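Hydrolase (Thermococcus thioreducens, PDB 6IAH) is a magnesium-binding phosphatase of the haloacid dehalogenase superfamily that acts on varied substrates, phosphoglycolate possibly among them. Local coordinates at residues E20-T25 and F57-A62; Y28-F33 and R37-E42; L63-L68 and E86-K91; E73-E78 and E90-Q95. One frame throughout, in Å; residues are numbered along the deposited sequence.

Contact 1: residues E20-T25 and F57-A62; sequences EATKLT and FKVSEA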
# COMPACT_ATOMS: atom_id res chain seq x y z
N GLU A 20 -10.56 5.13 2.31
CA GLU A 20 -11.36 6.11 3.05
C GLU A 20 -10.56 7.40 3.30
O GLU A 20 -11.13 8.47 3.32
CB GLU A 20 -11.89 5.51 4.36
CG GLU A 20 -12.82 6.41 5.18
CD GLU A 20 -14.25 6.44 4.69
OE1 GLU A 20 -14.59 5.71 3.73
OE2 GLU A 20 -15.04 7.22 5.25
N ALA A 21 -9.25 7.32 3.46
CA ALA A 21 -8.48 8.54 3.56
C ALA A 21 -8.51 9.36 2.27
O ALA A 21 -8.58 10.61 2.32
CB ALA A 21 -7.03 8.19 3.97
N THR A 22 -8.50 8.68 1.12
CA THR A 22 -8.59 9.31 -0.18
C THR A 22 -9.97 9.99 -0.31
O THR A 22 -10.10 11.18 -0.64
CB THR A 22 -8.30 8.30 -1.28
OG1 THR A 22 -6.94 7.77 -1.12
CG2 THR A 22 -8.44 8.91 -2.68
N LYS A 23 -11.00 9.23 0.03
CA LYS A 23 -12.35 9.77 0.01
C LYS A 23 -12.53 10.99 0.91
O LYS A 23 -12.94 12.02 0.44
CB LYS A 23 -13.31 8.67 0.43
CG LYS A 23 -14.76 9.12 0.55
CD LYS A 23 -15.52 8.14 1.45
CE LYS A 23 -16.98 8.08 1.10
NZ LYS A 23 -17.77 9.21 1.58
N LEU A 24 -12.17 10.91 2.17
CA LEU A 24 -12.30 12.03 3.05
C LEU A 24 -11.46 13.25 2.66
O LEU A 24 -11.89 14.41 2.80
CB LEU A 24 -11.98 11.64 4.50
CG LEU A 24 -12.86 10.55 5.11
CD1 LEU A 24 -12.36 10.32 6.53
CD2 LEU A 24 -14.35 10.95 5.09
N THR A 25 -10.25 13.02 2.22
CA THR A 25 -9.44 14.15 1.72
C THR A 25 -10.09 14.88 0.52
O THR A 25 -10.16 16.09 0.51
CB THR A 25 -8.08 13.61 1.26
OG1 THR A 25 -7.50 13.00 2.40
CG2 THR A 25 -7.27 14.68 0.66
N PHE A 57 -2.11 11.04 -2.53
CA PHE A 57 -2.27 12.51 -2.58
C PHE A 57 -2.63 12.94 -4.02
O PHE A 57 -3.49 13.78 -4.26
CB PHE A 57 -0.98 13.28 -2.19
CG PHE A 57 -0.27 12.77 -0.96
CD1 PHE A 57 -0.98 12.46 0.19
CD2 PHE A 57 1.12 12.69 -0.92
CE1 PHE A 57 -0.34 12.00 1.35
CE2 PHE A 57 1.77 12.26 0.23
CZ PHE A 57 1.05 11.92 1.37
N LYS A 58 -2.01 12.29 -4.99
CA LYS A 58 -2.25 12.55 -6.41
C LYS A 58 -3.58 11.97 -6.83
O LYS A 58 -4.27 12.58 -7.60
CB LYS A 58 -1.13 11.98 -7.29
CG LYS A 58 0.26 12.53 -7.01
CD LYS A 58 0.23 14.01 -7.22
CE LYS A 58 1.50 14.72 -6.79
NZ LYS A 58 2.73 14.03 -7.26
N VAL A 59 -3.92 10.81 -6.30
CA VAL A 59 -5.23 10.23 -6.61
C VAL A 59 -6.29 11.16 -6.04
O VAL A 59 -7.26 11.42 -6.73
CB VAL A 59 -5.44 8.80 -6.05
CG1 VAL A 59 -6.86 8.25 -6.41
CG2 VAL A 59 -4.42 7.82 -6.63
N SER A 60 -6.10 11.67 -4.81
CA SER A 60 -7.07 12.58 -4.18
C SER A 60 -7.23 13.81 -5.07
O SER A 60 -8.37 14.24 -5.37
CB SER A 60 -6.62 12.97 -2.76
OG SER A 60 -6.51 11.85 -1.89
N GLU A 61 -6.12 14.39 -5.52
CA GLU A 61 -6.17 15.54 -6.40
C GLU A 61 -6.98 15.38 -7.67
O GLU A 61 -7.79 16.25 -8.02
CB GLU A 61 -4.72 16.03 -6.76
CG GLU A 61 -4.72 17.28 -7.59
CD GLU A 61 -3.23 17.69 -7.95
OE1 GLU A 61 -2.34 17.09 -7.40
OE2 GLU A 61 -3.02 18.58 -8.78
N ALA A 62 -6.77 14.24 -8.33
CA ALA A 62 -7.50 13.87 -9.50
C ALA A 62 -9.00 13.82 -9.18
O ALA A 62 -9.77 14.37 -9.90
CB ALA A 62 -7.03 12.51 -10.00

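Contact 2: residues Y28-F33 and R37-E42; sequences YFLGLF and REIKPE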
# COMPACT_ATOMS: atom_id res chain seq x y z
N TYR A 28 -13.10 16.74 1.76
CA TYR A 28 -12.69 17.94 2.48
C TYR A 28 -12.53 19.11 1.48
O TYR A 28 -13.05 20.20 1.72
CB TYR A 28 -11.37 17.70 3.22
CG TYR A 28 -10.79 18.90 3.92
CD1 TYR A 28 -9.94 19.76 3.25
CD2 TYR A 28 -11.13 19.20 5.25
CE1 TYR A 28 -9.39 20.90 3.86
CE2 TYR A 28 -10.59 20.34 5.88
CZ TYR A 28 -9.70 21.17 5.17
OH TYR A 28 -9.15 22.30 5.71
N PHE A 29 -11.78 18.91 0.38
CA PHE A 29 -11.60 20.03 -0.59
C PHE A 29 -12.89 20.32 -1.33
O PHE A 29 -13.21 21.48 -1.60
CB PHE A 29 -10.49 19.72 -1.56
CG PHE A 29 -9.18 19.85 -0.91
CD1 PHE A 29 -8.62 21.10 -0.76
CD2 PHE A 29 -8.61 18.77 -0.25
CE1 PHE A 29 -7.45 21.27 -0.05
CE2 PHE A 29 -7.43 18.95 0.46
CZ PHE A 29 -6.87 20.19 0.57
N LEU A 30 -13.63 19.29 -1.68
CA LEU A 30 -14.94 19.54 -2.27
C LEU A 30 -15.81 20.44 -1.41
O LEU A 30 -16.46 21.36 -1.94
CB LEU A 30 -15.62 18.24 -2.66
CG LEU A 30 -14.95 17.46 -3.80
CD1 LEU A 30 -15.52 16.08 -3.91
CD2 LEU A 30 -15.00 18.16 -5.18
N GLY A 31 -15.86 20.17 -0.13
CA GLY A 31 -16.59 20.97 0.87
C GLY A 31 -16.17 22.43 0.85
O GLY A 31 -16.99 23.30 0.97
N LEU A 32 -14.89 22.71 0.60
CA LEU A 32 -14.45 24.10 0.44
C LEU A 32 -15.06 24.82 -0.75
O LEU A 32 -15.19 26.02 -0.74
CB LEU A 32 -12.92 24.21 0.33
CG LEU A 32 -12.07 23.62 1.42
CD1 LEU A 32 -10.57 23.85 1.15
CD2 LEU A 32 -12.45 24.19 2.79
N PHE A 33 -15.37 24.08 -1.78
CA PHE A 33 -15.99 24.58 -2.94
C PHE A 33 -17.53 24.35 -2.85
O PHE A 33 -18.16 24.43 -3.86
CB PHE A 33 -15.43 23.87 -4.17
CG PHE A 33 -14.01 24.24 -4.53
CD1 PHE A 33 -13.76 25.38 -5.27
CD2 PHE A 33 -12.97 23.40 -4.20
CE1 PHE A 33 -12.47 25.70 -5.67
CE2 PHE A 33 -11.67 23.71 -4.55
CZ PHE A 33 -11.41 24.88 -5.30
N ARG A 37 -21.58 16.36 -2.92
CA ARG A 37 -21.68 15.06 -3.57
C ARG A 37 -20.50 14.18 -3.06
O ARG A 37 -19.35 14.68 -2.88
CB ARG A 37 -21.64 15.16 -5.12
CG ARG A 37 -22.45 16.26 -5.81
CD ARG A 37 -22.29 16.25 -7.34
NE ARG A 37 -21.04 16.89 -7.88
CZ ARG A 37 -20.86 18.20 -8.11
NH1 ARG A 37 -21.80 19.09 -7.85
NH2 ARG A 37 -19.70 18.64 -8.59
N GLU A 38 -20.78 12.93 -2.75
CA GLU A 38 -19.75 12.08 -2.16
C GLU A 38 -18.88 11.47 -3.23
O GLU A 38 -19.26 11.27 -4.39
CB GLU A 38 -20.32 10.98 -1.27
CG GLU A 38 -20.64 11.43 0.14
CD GLU A 38 -21.48 10.39 0.81
OE1 GLU A 38 -20.89 9.38 1.28
OE2 GLU A 38 -22.72 10.54 0.77
N ILE A 39 -17.67 11.18 -2.82
CA ILE A 39 -16.77 10.42 -3.67
C ILE A 39 -17.17 8.94 -3.60
O ILE A 39 -17.11 8.36 -2.51
CB ILE A 39 -15.30 10.63 -3.22
CG1 ILE A 39 -14.89 12.06 -3.50
CG2 ILE A 39 -14.36 9.70 -3.97
CD1 ILE A 39 -14.79 12.44 -4.95
N LYS A 40 -17.56 8.35 -4.75
CA LYS A 40 -17.92 6.93 -4.79
C LYS A 40 -16.69 6.03 -4.64
O LYS A 40 -15.60 6.32 -5.16
CB LYS A 40 -18.67 6.59 -6.06
CG LYS A 40 -20.11 7.01 -6.10
CD LYS A 40 -20.71 6.61 -7.44
CE LYS A 40 -21.85 7.53 -7.87
NZ LYS A 40 -22.16 7.43 -9.34
N PRO A 41 -16.86 4.91 -3.93
CA PRO A 41 -15.69 4.06 -3.60
C PRO A 41 -15.02 3.45 -4.83
O PRO A 41 -13.77 3.37 -4.86
CB PRO A 41 -16.31 3.00 -2.67
CG PRO A 41 -17.75 2.89 -3.15
CD PRO A 41 -18.15 4.28 -3.55
N GLU A 42 -15.82 3.05 -5.82
CA GLU A 42 -15.29 2.50 -7.03
C GLU A 42 -14.39 3.48 -7.79
O GLU A 42 -13.49 3.02 -8.48
CB GLU A 42 -16.35 1.92 -7.98
CG GLU A 42 -17.30 2.92 -8.63
CD GLU A 42 -18.67 3.04 -7.93
OE1 GLU A 42 -18.76 2.77 -6.69
OE2 GLU A 42 -19.63 3.45 -8.63

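Contact 3: residues L63-L68 and E86-K91; sequences LILFAL and EWVREK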
# COMPACT_ATOMS: atom_id res chain seq x y z
N LEU A 63 -9.36 13.19 -8.08
CA LEU A 63 -10.79 13.03 -7.74
C LEU A 63 -11.50 14.30 -7.41
O LEU A 63 -12.72 14.45 -7.67
CB LEU A 63 -10.95 12.02 -6.61
CG LEU A 63 -10.68 10.58 -7.03
CD1 LEU A 63 -10.50 9.75 -5.81
CD2 LEU A 63 -11.79 10.01 -7.93
N ILE A 64 -10.76 15.22 -6.82
CA ILE A 64 -11.26 16.56 -6.49
C ILE A 64 -11.63 17.32 -7.75
O ILE A 64 -12.79 17.79 -7.92
CB ILE A 64 -10.25 17.39 -5.66
CG1 ILE A 64 -10.09 16.78 -4.29
CG2 ILE A 64 -10.72 18.85 -5.51
CD1 ILE A 64 -8.82 17.26 -3.58
N LEU A 65 -10.70 17.37 -8.67
CA LEU A 65 -10.90 18.05 -9.95
C LEU A 65 -12.01 17.37 -10.71
O LEU A 65 -12.92 18.05 -11.21
CB LEU A 65 -9.62 18.19 -10.77
CG LEU A 65 -8.55 19.15 -10.13
CD1 LEU A 65 -7.15 19.02 -10.74
CD2 LEU A 65 -8.97 20.60 -10.22
N PHE A 66 -11.99 16.04 -10.74
CA PHE A 66 -13.03 15.34 -11.53
C PHE A 66 -14.40 15.64 -10.95
O PHE A 66 -15.34 15.86 -11.71
CB PHE A 66 -12.86 13.81 -11.49
CG PHE A 66 -11.71 13.25 -12.34
CD1 PHE A 66 -10.87 14.05 -13.05
CD2 PHE A 66 -11.55 11.86 -12.46
CE1 PHE A 66 -9.83 13.51 -13.84
CE2 PHE A 66 -10.54 11.32 -13.27
CZ PHE A 66 -9.67 12.16 -13.92
N ALA A 67 -14.52 15.57 -9.65
CA ALA A 67 -15.84 15.78 -8.97
C ALA A 67 -16.26 17.24 -9.02
O ALA A 67 -17.47 17.52 -9.07
CB ALA A 67 -15.81 15.28 -7.55
N LEU A 68 -15.30 18.17 -9.02
CA LEU A 68 -15.64 19.58 -9.25
C LEU A 68 -16.30 19.81 -10.57
O LEU A 68 -17.11 20.75 -10.70
CB LEU A 68 -14.41 20.51 -9.18
CG LEU A 68 -13.97 20.96 -7.77
CD1 LEU A 68 -12.69 21.80 -7.85
CD2 LEU A 68 -15.11 21.78 -7.15
N GLU A 86 -0.57 14.58 -14.28
CA GLU A 86 -0.38 15.47 -15.40
C GLU A 86 -1.55 15.53 -16.37
O GLU A 86 -1.83 16.57 -16.91
CB GLU A 86 0.92 15.08 -16.15
CG GLU A 86 1.13 15.78 -17.49
CD GLU A 86 2.28 15.15 -18.25
OE1 GLU A 86 3.43 15.24 -17.74
OE2 GLU A 86 2.02 14.53 -19.31
N TRP A 87 -2.16 14.41 -16.67
CA TRP A 87 -3.32 14.41 -17.57
C TRP A 87 -4.45 15.33 -17.04
O TRP A 87 -5.05 16.07 -17.79
CB TRP A 87 -3.82 12.99 -17.77
CG TRP A 87 -4.92 12.77 -18.78
CD1 TRP A 87 -4.75 12.43 -20.08
CD2 TRP A 87 -6.33 12.81 -18.56
NE1 TRP A 87 -5.95 12.27 -20.70
CE2 TRP A 87 -6.95 12.48 -19.79
CE3 TRP A 87 -7.14 13.10 -17.45
CZ2 TRP A 87 -8.37 12.45 -19.98
CZ3 TRP A 87 -8.57 13.06 -17.62
CH2 TRP A 87 -9.15 12.68 -18.86
N VAL A 88 -4.70 15.25 -15.74
CA VAL A 88 -5.72 15.99 -15.06
C VAL A 88 -5.40 17.47 -15.02
O VAL A 88 -6.23 18.30 -15.34
CB VAL A 88 -5.94 15.44 -13.61
CG1 VAL A 88 -7.15 16.12 -12.98
CG2 VAL A 88 -6.23 13.93 -13.62
N ARG A 89 -4.15 17.79 -14.66
CA ARG A 89 -3.69 19.13 -14.60
C ARG A 89 -3.69 19.82 -15.92
O ARG A 89 -4.10 21.00 -16.02
CB ARG A 89 -2.30 19.21 -13.96
CG ARG A 89 -2.32 18.83 -12.51
CD ARG A 89 -0.88 18.66 -11.98
NE ARG A 89 -0.85 18.31 -10.56
CZ ARG A 89 0.28 18.08 -9.88
NH1 ARG A 89 1.45 18.17 -10.53
NH2 ARG A 89 0.25 17.72 -8.58
N GLU A 90 -3.32 19.08 -16.96
CA GLU A 90 -3.33 19.66 -18.30
C GLU A 90 -4.75 19.88 -18.75
O GLU A 90 -5.05 20.87 -19.40
CB GLU A 90 -2.59 18.78 -19.28
CG GLU A 90 -1.08 18.95 -19.26
CD GLU A 90 -0.36 17.96 -20.15
OE1 GLU A 90 -1.02 17.26 -20.95
OE2 GLU A 90 0.88 17.86 -20.07
N LYS A 91 -5.63 18.94 -18.45
CA LYS A 91 -7.02 19.08 -18.87
C LYS A 91 -7.73 20.31 -18.24
O LYS A 91 -8.39 21.05 -18.94
CB LYS A 91 -7.76 17.83 -18.50
CG LYS A 91 -9.18 17.82 -18.95
CD LYS A 91 -9.74 16.42 -18.75
CE LYS A 91 -11.20 16.38 -19.12
NZ LYS A 91 -11.40 16.60 -20.59

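Contact 4: residues E73-E78 and E90-Q95; sequences EELVEE and EKFGFQ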
# COMPACT_ATOMS: atom_id res chain seq x y z
N GLU A 73 -17.66 10.21 -12.88
CA GLU A 73 -17.86 8.89 -13.45
C GLU A 73 -17.33 8.73 -14.86
O GLU A 73 -16.58 7.78 -15.12
CB GLU A 73 -19.33 8.48 -13.37
CG GLU A 73 -19.54 7.07 -13.87
CD GLU A 73 -20.38 6.33 -12.89
OE1 GLU A 73 -19.84 6.00 -11.80
OE2 GLU A 73 -21.59 6.19 -13.19
N GLU A 74 -17.73 9.65 -15.75
CA GLU A 74 -17.24 9.70 -17.11
C GLU A 74 -15.71 9.89 -17.14
O GLU A 74 -15.07 9.28 -17.98
CB GLU A 74 -17.82 10.89 -17.87
CG GLU A 74 -19.27 10.83 -18.33
CD GLU A 74 -19.63 12.14 -19.07
OE1 GLU A 74 -18.73 12.76 -19.71
OE2 GLU A 74 -20.79 12.58 -19.00
N LEU A 75 -15.16 10.74 -16.25
CA LEU A 75 -13.73 11.06 -16.30
C LEU A 75 -12.87 9.88 -15.82
O LEU A 75 -11.79 9.66 -16.36
CB LEU A 75 -13.42 12.33 -15.51
CG LEU A 75 -13.86 13.60 -16.20
CD1 LEU A 75 -13.93 14.77 -15.25
CD2 LEU A 75 -12.98 13.91 -17.40
N VAL A 76 -13.36 9.13 -14.85
CA VAL A 76 -12.70 7.90 -14.43
C VAL A 76 -12.61 6.95 -15.64
O VAL A 76 -11.59 6.33 -15.84
CB VAL A 76 -13.37 7.24 -13.22
CG1 VAL A 76 -12.79 5.80 -12.94
CG2 VAL A 76 -13.23 8.14 -12.00
N GLU A 77 -13.67 6.88 -16.44
CA GLU A 77 -13.70 5.99 -17.60
C GLU A 77 -12.79 6.51 -18.69
O GLU A 77 -12.13 5.73 -19.40
CB GLU A 77 -15.17 5.82 -18.08
CG GLU A 77 -15.46 4.97 -19.31
CD GLU A 77 -14.78 3.58 -19.37
OE1 GLU A 77 -14.75 2.81 -18.36
OE2 GLU A 77 -14.25 3.29 -20.49
N GLU A 78 -12.74 7.82 -18.86
CA GLU A 78 -11.97 8.41 -19.94
C GLU A 78 -10.48 8.33 -19.58
O GLU A 78 -9.65 8.27 -20.45
CB GLU A 78 -12.37 9.88 -20.15
CG GLU A 78 -11.40 10.66 -21.05
CD GLU A 78 -11.84 12.09 -21.42
OE1 GLU A 78 -12.78 12.60 -20.78
OE2 GLU A 78 -11.22 12.68 -22.36
N GLU A 90 -3.32 19.08 -16.96
CA GLU A 90 -3.33 19.66 -18.30
C GLU A 90 -4.75 19.88 -18.75
O GLU A 90 -5.05 20.87 -19.40
CB GLU A 90 -2.59 18.78 -19.28
CG GLU A 90 -1.08 18.95 -19.26
CD GLU A 90 -0.36 17.96 -20.15
OE1 GLU A 90 -1.02 17.26 -20.95
OE2 GLU A 90 0.88 17.86 -20.07
N LYS A 91 -5.63 18.94 -18.45
CA LYS A 91 -7.02 19.08 -18.87
C LYS A 91 -7.73 20.31 -18.24
O LYS A 91 -8.39 21.05 -18.94
CB LYS A 91 -7.76 17.83 -18.50
CG LYS A 91 -9.18 17.82 -18.95
CD LYS A 91 -9.74 16.42 -18.75
CE LYS A 91 -11.20 16.38 -19.12
NZ LYS A 91 -11.40 16.60 -20.59
N PHE A 92 -7.66 20.48 -16.91
CA PHE A 92 -8.43 21.56 -16.20
C PHE A 92 -7.68 22.84 -15.98
O PHE A 92 -8.27 23.85 -15.71
CB PHE A 92 -8.99 21.03 -14.88
CG PHE A 92 -9.97 19.94 -15.09
CD1 PHE A 92 -11.27 20.26 -15.49
CD2 PHE A 92 -9.60 18.59 -15.01
CE1 PHE A 92 -12.20 19.27 -15.70
CE2 PHE A 92 -10.52 17.58 -15.24
CZ PHE A 92 -11.82 17.91 -15.58
N GLY A 93 -6.35 22.84 -16.13
CA GLY A 93 -5.60 24.04 -15.97
C GLY A 93 -5.20 24.42 -14.56
O GLY A 93 -4.68 25.54 -14.34
N PHE A 94 -5.41 23.50 -13.61
CA PHE A 94 -5.26 23.78 -12.21
C PHE A 94 -4.54 22.59 -11.58
O PHE A 94 -4.61 21.50 -12.09
CB PHE A 94 -6.66 23.99 -11.53
CG PHE A 94 -7.18 25.37 -11.69
CD1 PHE A 94 -7.82 25.75 -12.87
CD2 PHE A 94 -6.98 26.33 -10.69
CE1 PHE A 94 -8.23 27.07 -13.07
CE2 PHE A 94 -7.42 27.66 -10.88
CZ PHE A 94 -8.06 28.02 -12.07
N GLN A 95 -3.89 22.83 -10.44
CA GLN A 95 -3.20 21.81 -9.69
C GLN A 95 -3.22 22.13 -8.21
O GLN A 95 -3.58 23.22 -7.78
CB GLN A 95 -1.72 21.77 -10.15
CG GLN A 95 -1.14 23.14 -10.18
CD GLN A 95 0.34 23.07 -10.47
OE1 GLN A 95 0.92 21.96 -10.51
NE2 GLN A 95 0.95 24.22 -10.70
O HOH W 1 -13.58 15.10 -20.98
O HOH W 2 -9.92 15.19 -22.05

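Contact 1: residues E20-T25 and F57-A62
Two long helices of the helical part of this haloacid dehalogenase fold meet where Thr-22 and Thr-25 of helix 17-32 face Ser-60 of helix 56-68. The segment axes come within 9.0 Å and cross at -43°, an approach that suits small residues. Thr-22 touches with its methyl: CG2 lies 3.6 Å from Ser-60 OG and 4.1 Å from Val-59 CG1, the threonine and valine side chains meeting at about a right angle. One turn further on, Thr-25 CG2 rests 3.9 Å from Ser-60 CB. In both threonines CG2 is anti to the backbone N, which sends the methyl across the interface and leaves OG1 beside the helix's own backbone. This all-helical region follows the first strand of the core, as the cap does in superfamily members with a helical insertion, and helix 100-110 adds Phe-105 against both threonines. Hydroxyls buried here are satisfied within their own helices. Thr-22 OG1 bonds to Tyr-18 O and Ser-60 OG to Asp-56 O, while Thr-25 OG1 donates to Ala-21 O over 2.6 Å, tilted 28° from the carbonyl plane, on the face opposite to Thr-25 N. An alanine here in place of Thr-25 removes both branches, which would probably open a gap beside Ser-60 CB and cost Ala-21 O one of its two donors.

Contact 2: residues Y28-F33 and R37-E42
The backbones come nearest at Leu-30 and Arg-37, whose CA atoms are still 8.2 Å apart, an interval that a leucine is long enough to span. Leu-30 lies near the end of helix 17-32; the chain then doubles back, runs extended through residues 37-40, and enters helix 41-50 with Lys-40 in the N-cap position. Leu-30 points from its helix toward the extended segment, and its CD1 meets Ile-39 CD1 at 3.9 Å and Ile-39 CG1 at 4.1 Å. The two side chains cross at about a right angle. Ile-39 does not aim at the helix from its CB; the bend at its second torsion (-68°) swings CD1 round to the leucine. Leu-30 CD1 also lies 4.2 Å from Arg-37 O, a contact of shape alone. Ala-67 and Leu-68 of helix 56-68 pack on Leu-30 as well, while Ala-26 lies against Ile-39. Arg-37 sends its NH2 to Ala-67 O, and Ile-39 N is bonded to Glu-27 OE2. Branched apolar side chains thus suit the buried side of this turn and charged ones its solvent side. With no hydrogen bond joining the two segments, their direct attraction rests on dispersion and the hydrophobic effect, while polar bonds to neighbouring residues fix the path of the extended chain.

Contact 3: residues L63-L68 and E86-K91
Val-88 is the bump of this contact, and Leu-65 and Phe-66, neighbours on helix 56-68, make the hollow that receives it. Helix 85-92 crosses at 40° with the segment axes 10.4 Å apart, wide enough for large side chains to sit between the backbones. Val-88 points at the other helix and divides its two methyls. Val-88 CG1 packs 3.7 Å from Leu-65 CD1 and 3.8 Å from Phe-66 CE1, entering the notch between leucine and phenylalanine; Val-88 CG2 lies on the phenylalanine side, 3.6 Å from Phe-66 CE1. A beta-branched residue suits the place because both methyls start close to the backbone and fill a shallow hollow at once.

Phe-66 leaves its helix at a slant, and a second torsion near zero (2°) sets the ring so that its CE1-CZ end reaches across. That end touches both Val-88 and the indole of Trp-87, whose CZ3 lies 4.0 Å from Phe-66 CZ, the two aromatic side chains crossing at about a right angle. Ala-72 and Leu-75 touch the phenylalanine from helix 72-78, and Phe-79 meets the tryptophan edge-to-face. With only an alanine at Phe-66, Val-88 CG2 and Trp-87 CZ3 would probably lose the ring they share, and a gap would open where these three helices meet. The interface is wholly apolar: no hydrogen bond crosses it, and its fit depends on complementary shape, whereas the charged Arg-89 turns off to a salt bridge with Glu-61 at its border.

Contact 4: residues E73-E78 and E90-Q95
Leu-75 forks between Lys-91 and Phe-92, one methyl for each. It points from helix 72-78 toward helix 85-92, with CG anti to its carbonyl carbon (chi1 -73°). Leu-75 CD1 comes to the edge of the Phe-92 ring, near its plane, 3.8 Å from Phe-92 CZ, the two side chains approaching from opposite directions. Leu-75 CD2 presses on the aliphatic part of the lysine, 3.5 Å from Lys-91 CE, a close fit for two carbons. Lys-91 itself is extended through three torsions and bends only at the last (67°), which turns NZ aside from the leucine; lower down, its CG lies over one face of the Phe-92 ring, offset toward the rim. A lysine suits this border, being apolar along its stem and charged at its end.

Glu-78 is nearly fully extended and holds its carboxylate opposite the ammonium group, yet Glu-78 OE1 and Lys-91 NZ are 4.2 Å apart, too far for a salt bridge. Two waters bridge them instead. One donates to Glu-78 OE1 at 2.6 Å and accepts from Lys-91 NZ at 2.7 Å; the other links Glu-78 OE2 to the same nitrogen. Gly-93 follows with positive phi (84°), where any side chain would collide with the Phe-92 carbonyl, so glycine is called for. These are two short helices, consecutive in the chain, packed at the outer end of the helical region, the second ended by a glycine in a common helix-terminating conformation.

Contacts 1 and 2 share helix 17-32 and are tied by the Lys-23 to Glu-38 salt bridge, contact 2 being nested within the loop that contact 1 closes. Contacts 1 and 3 occupy successive parts of helix 56-68, contacts 3 and 4 successive turns of helix 85-92. Burial is greatest in contact 1, where small hydroxyl residues let the helices come close; contact 2 buries its leucine and isoleucine, with exposed Arg-37 and Glu-38 beside them. Contact 3 is partly buried, with larger, wholly apolar groups spacing the helices more widely. Contact 4, also partly buried, alone adds a water-bridged pair of exposed opposite charges. Contact 1 is nearest the metal sites, the Thr-22 side chain about 12 Å from that of Asp-8.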